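Local coordinates for uncharacterized hypothetical protein (Parabacteroides merdae, PDB 4EI0) that is of unknown function but belongs to the DUF4466 family and is built largely of antiparallel beta-sheets, at residues 48-60 and 120-134. Sequence-based numbering, arbitrary orientation. Where two conformers were deposited one is given.
Sequences LGKLSSAQVVSSI and ARGKDVQFSFSVKAS
Gln-55 with Ser-130 and Val-57 with Ser-128 are the regular hydrogen-bonded pairs of two antiparallel strands, each closed by two backbone bonds. Toward Ser-134 the pattern slips: Ser-52 N and Ser-53 N both donate to Lys-132 O, at 2.8 and 3.3 Å, a classic beta bulge that shifts the register by one.

At both ends a serine hydroxyl replaces one backbone acceptor. Ser-134 OG accepts from Lys-50 N (2.9 Å), while Ser-134 N returns a bond to Lys-50 O. At the other end Ser-59 N donates to Gln-126 O, and Gln-126 N points almost straight (168°) at Ser-59 OG, 2.9 Å away; with chi1 at 61°, that hydroxyl sits between its own backbone N and carbonyl carbon and also meets a water bound to Asp-124 O. A second water, on the face carrying Gln-55 and Ser-130, links Gln-55 NE2, Ser-130 OG and the backbone Ser-128 O.

On the largely apolar face of Val-56 and Phe-129 these two lie side by side. Val-56 CG1 stands over the ring centre, 3.6 Å from the Phe-129 centroid, in a CH-pi contact, and Val-56 CG2 reaches Phe-129 CD2 at 3.5 Å. Ser-58 CB approaches the Phe-127 ring obliquely. Beyond the strand end, Ile-60 CD1 rests near Ala-120 CB and Val-125 CG2.

These are inner strands of a five-stranded antiparallel sheet, flanked by 96-100 and 138-147; Phe-127 and Phe-129 pack against Phe-38, and Phe-129 also meets Tyr-40, joining this sheet to strand 35-43 of another.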
ATOM      1  N   LEU B  48      -5.874  12.969  12.005  1.00 56.45           N
ATOM      2  CA  LEU B  48      -5.479  14.391  11.992  1.00 57.22           C
ATOM      3  C   LEU B  48      -5.714  15.077  10.640  1.00 64.12           C
ATOM      4  O   LEU B  48      -5.998  16.273  10.580  1.00 63.02           O
ATOM      5  CB  LEU B  48      -4.018  14.567  12.415  1.00 57.93           C
ATOM      6  CG  LEU B  48      -3.575  14.119  13.816  1.00 66.06           C
ATOM      7  CD1 LEU B  48      -2.082  14.455  14.028  1.00 63.56           C
ATOM      8  CD2 LEU B  48      -4.421  14.697  14.948  1.00 65.83           C
ATOM      9  N   GLY B  49      -5.621  14.340   9.537  1.00 63.41           N
ATOM     10  CA  GLY B  49      -5.960  14.914   8.259  1.00 64.72           C
ATOM     11  C   GLY B  49      -5.422  14.033   7.147  1.00 63.14           C
ATOM     12  O   GLY B  49      -5.252  12.834   7.324  1.00 52.02           O
ATOM     13  N   LYS B  50      -5.192  14.643   5.997  1.00 48.61           N
ATOM     14  CA  LYS B  50      -4.779  13.929   4.784  1.00 50.69           C
ATOM     15  C   LYS B  50      -3.701  14.715   4.036  1.00 51.99           C
ATOM     16  O   LYS B  50      -3.549  15.927   4.202  1.00 48.88           O
ATOM     17  CB  LYS B  50      -5.968  13.673   3.869  1.00 47.82           C
ATOM     18  CG  LYS B  50      -7.219  13.027   4.478  1.00 48.55           C
ATOM     19  CD  LYS B  50      -7.009  11.589   4.825  1.00 43.94           C
ATOM     20  CE  LYS B  50      -8.235  10.969   5.453  1.00 46.66           C
ATOM     21  NZ  LYS B  50      -8.284  11.377   6.875  1.00 40.69           N
ATOM     22  N   LEU B  51      -2.962  14.025   3.184  1.00 43.67           N
ATOM     23  CA  LEU B  51      -1.908  14.660   2.405  1.00 44.68           C
ATOM     24  C   LEU B  51      -2.541  15.612   1.364  1.00 38.28           C
ATOM     25  O   LEU B  51      -3.460  15.215   0.674  1.00 44.14           O
ATOM     26  CB  LEU B  51      -1.034  13.580   1.736  1.00 43.44           C
ATOM     27  CG  LEU B  51      -0.298  12.629   2.674  1.00 41.92           C
ATOM     28  CD1 LEU B  51       0.657  11.787   1.819  1.00 41.46           C
ATOM     29  CD2 LEU B  51       0.498  13.364   3.774  1.00 39.61           C
ATOM     30  N   SER B  52      -1.982  16.848   1.210  1.00 37.80           N
ATOM     31  CA  SER B  52      -2.472  17.849   0.225  1.00 43.39           C
ATOM     32  C   SER B  52      -1.610  18.042  -1.016  1.00 49.74           C
ATOM     33  O   SER B  52      -2.133  18.111  -2.152  1.00 45.14           O
ATOM     34  CB  SER B  52      -2.647  19.211   0.911  1.00 45.94           C
ATOM     35  OG  SER B  52      -3.454  19.025   2.088  1.00 52.19           O
ATOM     36  N   SER B  53      -0.303  18.152  -0.809  1.00 49.12           N
ATOM     37  CA  SER B  53       0.639  18.450  -1.911  1.00 47.44           C
ATOM     38  C   SER B  53       2.065  18.128  -1.529  1.00 42.19           C
ATOM     39  O   SER B  53       2.403  18.027  -0.347  1.00 43.08           O
ATOM     40  CB  SER B  53       0.529  19.905  -2.379  1.00 51.62           C
ATOM     41  OG  SER B  53       0.943  20.813  -1.368  1.00 46.59           O
ATOM     42  N   ALA B  54       2.901  17.977  -2.555  1.00 43.90           N
ATOM     43  CA  ALA B  54       4.336  17.695  -2.381  1.00 45.45           C
ATOM     44  C   ALA B  54       5.124  18.598  -3.340  1.00 41.70           C
ATOM     45  O   ALA B  54       4.626  18.968  -4.387  1.00 43.45           O
ATOM     46  CB  ALA B  54       4.605  16.234  -2.661  1.00 34.97           C
ATOM     47  N   GLN B  55       6.353  18.923  -2.991  1.00 38.76           N
ATOM     48  CA  GLN B  55       7.153  19.765  -3.812  1.00 40.51           C
ATOM     49  C   GLN B  55       8.624  19.402  -3.712  1.00 47.13           C
ATOM     50  O   GLN B  55       9.050  18.881  -2.697  1.00 40.89           O
ATOM     51  CB  GLN B  55       6.908  21.220  -3.341  1.00 44.67           C
ATOM     52  CG  GLN B  55       7.901  22.204  -3.805  1.00 45.99           C
ATOM     53  CD  GLN B  55       7.589  23.587  -3.316  1.00 44.49           C
ATOM     54  OE1 GLN B  55       6.606  24.198  -3.699  1.00 55.38           O
ATOM     55  NE2 GLN B  55       8.467  24.110  -2.485  1.00 49.17           N
ATOM     56  N   VAL B  56       9.389  19.610  -4.785  1.00 40.00           N
ATOM     57  CA  VAL B  56      10.856  19.503  -4.705  1.00 38.78           C
ATOM     58  C   VAL B  56      11.442  20.729  -5.377  1.00 41.61           C
ATOM     59  O   VAL B  56      10.967  21.146  -6.464  1.00 42.36           O
ATOM     60  CB  VAL B  56      11.462  18.345  -5.447  1.00 44.85           C
ATOM     61  CG1 VAL B  56      12.812  18.029  -4.821  1.00 44.33           C
ATOM     62  CG2 VAL B  56      10.555  17.189  -5.464  1.00 49.57           C
ATOM     63  N   VAL B  57      12.419  21.330  -4.716  1.00 45.74           N
ATOM     64  CA  VAL B  57      13.196  22.438  -5.263  1.00 45.94           C
ATOM     65  C   VAL B  57      14.596  21.871  -5.484  1.00 44.00           C
ATOM     66  O   VAL B  57      15.218  21.403  -4.554  1.00 44.27           O
ATOM     67  CB  VAL B  57      13.239  23.644  -4.276  1.00 46.75           C
ATOM     68  CG1 VAL B  57      14.174  24.734  -4.805  1.00 48.55           C
ATOM     69  CG2 VAL B  57      11.837  24.215  -4.017  1.00 41.25           C
ATOM     70  N   SER B  58      15.063  21.846  -6.722  1.00 41.51           N
ATOM     71  CA  SER B  58      16.460  21.465  -7.021  1.00 42.95           C
ATOM     72  C   SER B  58      17.331  22.697  -7.074  1.00 49.07           C
ATOM     73  O   SER B  58      16.831  23.794  -7.310  1.00 52.50           O
ATOM     74  CB  SER B  58      16.576  20.770  -8.382  1.00 41.54           C
ATOM     75  OG  SER B  58      16.113  21.622  -9.387  1.00 47.98           O
ATOM     76  N   SER B  59      18.636  22.512  -6.903  1.00 50.49           N
ATOM     77  CA  SER B  59      19.560  23.649  -6.850  1.00 43.86           C
ATOM     78  C   SER B  59      19.920  24.123  -8.271  1.00 42.26           C
ATOM     79  O   SER B  59      20.343  25.227  -8.428  1.00 46.53           O
ATOM     80  CB  SER B  59      20.827  23.294  -6.057  1.00 45.10           C
ATOM     81  OG  SER B  59      21.493  22.234  -6.668  1.00 47.96           O
ATOM     82  N   ILE B  60      19.765  23.269  -9.265  1.00 43.85           N
ATOM     83  CA  ILE B  60      19.923  23.634 -10.664  1.00 42.19           C
ATOM     84  C   ILE B  60      18.673  23.053 -11.337  1.00 46.97           C
ATOM     85  O   ILE B  60      18.334  21.863 -11.172  1.00 44.72           O
ATOM     86  CB  ILE B  60      21.189  23.019 -11.282  1.00 41.86           C
ATOM     87  CG1 ILE B  60      22.476  23.580 -10.643  1.00 44.34           C
ATOM     88  CG2 ILE B  60      21.206  23.284 -12.759  1.00 49.03           C
ATOM     89  CD1 ILE B  60      23.718  22.796 -11.030  1.00 48.13           C
ATOM     90  N   ALA B 120      24.241  21.404 -15.430  1.00 46.22           N
ATOM     91  CA  ALA B 120      24.725  20.745 -14.205  1.00 46.31           C
ATOM     92  C   ALA B 120      26.050  20.003 -14.442  1.00 44.07           C
ATOM     93  O   ALA B 120      26.622  19.514 -13.486  1.00 46.75           O
ATOM     94  CB  ALA B 120      23.693  19.790 -13.629  1.00 40.52           C
ATOM     95  N   ARG B 121      26.540  19.937 -15.689  1.00 43.25           N
ATOM     96  CA  ARG B 121      27.717  19.083 -16.025  1.00 45.62           C
ATOM     97  C   ARG B 121      28.888  19.456 -15.150  1.00 48.08           C
ATOM     98  O   ARG B 121      29.193  20.636 -14.988  1.00 43.03           O
ATOM     99  CB  ARG B 121      28.135  19.251 -17.495  1.00 47.35           C
ATOM    100  CG  ARG B 121      29.243  18.325 -17.950  1.00 44.71           C
ATOM    101  CD  ARG B 121      29.723  18.624 -19.354  1.00 43.18           C
ATOM    102  NE  ARG B 121      28.646  18.414 -20.314  1.00 42.52           N
ATOM    103  CZ  ARG B 121      28.261  17.232 -20.783  1.00 51.15           C
ATOM    104  NH1 ARG B 121      28.912  16.109 -20.500  1.00 45.96           N
ATOM    105  NH2 ARG B 121      27.228  17.168 -21.565  1.00 44.35           N
ATOM    106  N   GLY B 122      29.527  18.461 -14.555  1.00 45.93           N
ATOM    107  CA  GLY B 122      30.604  18.735 -13.631  1.00 55.73           C
ATOM    108  C   GLY B 122      30.267  19.475 -12.361  1.00 51.91           C
ATOM    109  O   GLY B 122      31.190  19.826 -11.668  1.00 49.87           O
ATOM    110  N   LYS B 123      28.986  19.704 -12.012  1.00 44.66           N
ATOM    111  CA  LYS B 123      28.686  20.489 -10.779  1.00 53.84           C
ATOM    112  C   LYS B 123      28.022  19.592  -9.752  1.00 52.59           C
ATOM    113  O   LYS B 123      27.899  18.423  -9.976  1.00 51.33           O
ATOM    114  CB  LYS B 123      27.792  21.681 -11.097  1.00 54.69           C
ATOM    115  CG  LYS B 123      28.422  22.714 -12.009  1.00 57.12           C
ATOM    116  CD  LYS B 123      27.358  23.649 -12.552  1.00 72.59           C
ATOM    117  CE  LYS B 123      27.855  24.465 -13.732  1.00 84.08           C
ATOM    118  NZ  LYS B 123      28.801  25.481 -13.267  1.00 79.87           N
ATOM    119  N   ASP B 124      27.603  20.144  -8.637  1.00 49.56           N
ATOM    120  CA  ASP B 124      26.881  19.403  -7.600  1.00 56.36           C
ATOM    121  C   ASP B 124      25.412  19.832  -7.720  1.00 57.87           C
ATOM    122  O   ASP B 124      25.128  20.957  -8.144  1.00 52.18           O
ATOM    123  CB  ASP B 124      27.390  19.806  -6.198  1.00 56.41           C
ATOM    124  CG  ASP B 124      28.659  19.038  -5.746  1.00 73.32           C
ATOM    125  OD1 ASP B 124      29.327  18.355  -6.545  1.00 63.15           O
ATOM    126  OD2 ASP B 124      28.989  19.110  -4.537  1.00 79.85           O
ATOM    127  N   VAL B 125      24.478  18.952  -7.372  1.00 42.90           N
ATOM    128  CA  VAL B 125      23.066  19.334  -7.307  0.50 48.55           C
ATOM    129  C   VAL B 125      22.494  18.840  -5.987  1.00 50.77           C
ATOM    130  O   VAL B 125      22.780  17.711  -5.558  1.00 51.92           O
ATOM    131  CB  VAL B 125      22.188  18.734  -8.434  0.50 40.53           C
ATOM    132  CG1 VAL B 125      20.752  19.272  -8.331  0.50 33.65           C
ATOM    133  CG2 VAL B 125      22.751  19.027  -9.821  0.50 47.13           C
ATOM    134  N   GLN B 126      21.693  19.671  -5.339  1.00 49.10           N
ATOM    135  CA  GLN B 126      21.017  19.259  -4.094  1.00 50.74           C
ATOM    136  C   GLN B 126      19.536  19.527  -4.201  1.00 49.45           C
ATOM    137  O   GLN B 126      19.060  20.247  -5.100  1.00 45.97           O
ATOM    138  CB  GLN B 126      21.598  19.927  -2.859  1.00 56.61           C
ATOM    139  CG  GLN B 126      21.515  21.419  -2.870  1.00 58.91           C
ATOM    140  CD  GLN B 126      22.341  22.013  -1.758  1.00 73.14           C
ATOM    141  OE1 GLN B 126      23.548  21.794  -1.670  1.00 67.86           O
ATOM    142  NE2 GLN B 126      21.694  22.773  -0.899  1.00 68.80           N
ATOM    143  N   PHE B 127      18.798  18.932  -3.273  1.00 48.25           N
ATOM    144  CA  PHE B 127      17.355  18.877  -3.360  1.00 48.64           C
ATOM    145  C   PHE B 127      16.679  19.133  -2.006  1.00 58.36           C
ATOM    146  O   PHE B 127      17.099  18.601  -0.977  1.00 46.37           O
ATOM    147  CB  PHE B 127      16.946  17.507  -3.850  1.00 50.54           C
ATOM    148  CG  PHE B 127      17.461  17.169  -5.207  1.00 45.76           C
ATOM    149  CD1 PHE B 127      16.755  17.523  -6.330  1.00 48.32           C
ATOM    150  CD2 PHE B 127      18.675  16.529  -5.355  1.00 44.57           C
ATOM    151  CE1 PHE B 127      17.258  17.249  -7.585  1.00 41.89           C
ATOM    152  CE2 PHE B 127      19.172  16.208  -6.620  1.00 46.35           C
ATOM    153  CZ  PHE B 127      18.441  16.551  -7.730  1.00 41.30           C
ATOM    154  N   SER B 128      15.615  19.925  -2.035  1.00 48.89           N
ATOM    155  CA  SER B 128      14.764  20.134  -0.871  1.00 48.15           C
ATOM    156  C   SER B 128      13.341  19.691  -1.163  1.00 42.36           C
ATOM    157  O   SER B 128      12.637  20.298  -1.986  1.00 45.10           O
ATOM    158  CB  SER B 128      14.814  21.602  -0.453  1.00 49.96           C
ATOM    159  OG  SER B 128      14.000  21.744   0.717  1.00 74.96           O
ATOM    160  N   PHE B 129      12.945  18.593  -0.532  1.00 41.00           N
ATOM    161  CA  PHE B 129      11.588  18.008  -0.698  1.00 48.09           C
ATOM    162  C   PHE B 129      10.705  18.529   0.427  1.00 50.62           C
ATOM    163  O   PHE B 129      11.185  18.718   1.558  1.00 48.93           O
ATOM    164  CB  PHE B 129      11.597  16.488  -0.576  1.00 42.37           C
ATOM    165  CG  PHE B 129      12.376  15.768  -1.654  1.00 42.73           C
ATOM    166  CD1 PHE B 129      13.748  15.698  -1.612  1.00 47.92           C
ATOM    167  CD2 PHE B 129      11.721  15.219  -2.751  1.00 45.74           C
ATOM    168  CE1 PHE B 129      14.454  15.052  -2.600  1.00 45.56           C
ATOM    169  CE2 PHE B 129      12.431  14.580  -3.743  1.00 44.78           C
ATOM    170  CZ  PHE B 129      13.799  14.492  -3.665  1.00 48.57           C
ATOM    171  N   SER B 130       9.432  18.771   0.134  1.00 47.12           N
ATOM    172  CA  SER B 130       8.500  19.236   1.182  1.00 46.34           C
ATOM    173  C   SER B 130       7.092  18.802   0.877  1.00 43.72           C
ATOM    174  O   SER B 130       6.766  18.403  -0.264  1.00 44.30           O
ATOM    175  CB  SER B 130       8.560  20.745   1.327  1.00 48.56           C
ATOM    176  OG  SER B 130       8.271  21.383   0.102  1.00 49.85           O
ATOM    177  N   VAL B 131       6.267  18.813   1.919  1.00 42.47           N
ATOM    178  CA  VAL B 131       4.921  18.260   1.908  1.00 43.41           C
ATOM    179  C   VAL B 131       3.989  19.158   2.748  1.00 48.00           C
ATOM    180  O   VAL B 131       4.420  19.721   3.744  1.00 42.63           O
ATOM    181  CB  VAL B 131       4.885  16.784   2.434  1.00 45.22           C
ATOM    182  CG1 VAL B 131       5.519  16.665   3.824  1.00 49.58           C
ATOM    183  CG2 VAL B 131       3.468  16.212   2.415  1.00 51.11           C
ATOM    184  N   LYS B 132       2.736  19.271   2.330  1.00 39.86           N
ATOM    185  CA  LYS B 132       1.667  19.915   3.099  1.00 50.59           C
ATOM    186  C   LYS B 132       0.524  18.914   3.341  1.00 51.40           C
ATOM    187  O   LYS B 132       0.182  18.166   2.442  1.00 45.67           O
ATOM    188  CB  LYS B 132       1.091  21.108   2.313  1.00 45.83           C
ATOM    189  CG  LYS B 132       2.070  22.271   2.064  1.00 57.19           C
ATOM    190  CD  LYS B 132       1.362  23.408   1.295  1.00 67.03           C
ATOM    191  CE  LYS B 132       2.261  24.313   0.467  1.00 78.11           C
ATOM    192  NZ  LYS B 132       2.636  25.618   1.079  1.00 65.33           N
ATOM    193  N   ALA B 133      -0.083  18.951   4.530  1.00 44.75           N
ATOM    194  CA  ALA B 133      -1.309  18.204   4.848  1.00 49.15           C
ATOM    195  C   ALA B 133      -2.513  19.112   5.163  1.00 57.63           C
ATOM    196  O   ALA B 133      -2.373  20.309   5.416  1.00 49.85           O
ATOM    197  CB  ALA B 133      -1.058  17.296   6.046  1.00 48.56           C
ATOM    198  N   SER B 134      -3.695  18.513   5.245  1.00 51.60           N
ATOM    199  CA  SER B 134      -4.944  19.284   5.336  1.00 58.72           C
ATOM    200  C   SER B 134      -5.203  19.919   6.717  1.00 50.53           C
ATOM    201  O   SER B 134      -6.164  20.644   6.862  1.00 60.60           O
ATOM    202  CB  SER B 134      -6.129  18.422   4.936  1.00 51.28           C
ATOM    203  OG  SER B 134      -6.284  17.347   5.853  1.00 57.75           O
TER
HETATM  204  O   HOH W   1      10.468  21.742  -1.489  1.00 44.95           O
HETATM  205  O   HOH W   2      23.963  23.071  -7.108  1.00 66.65           O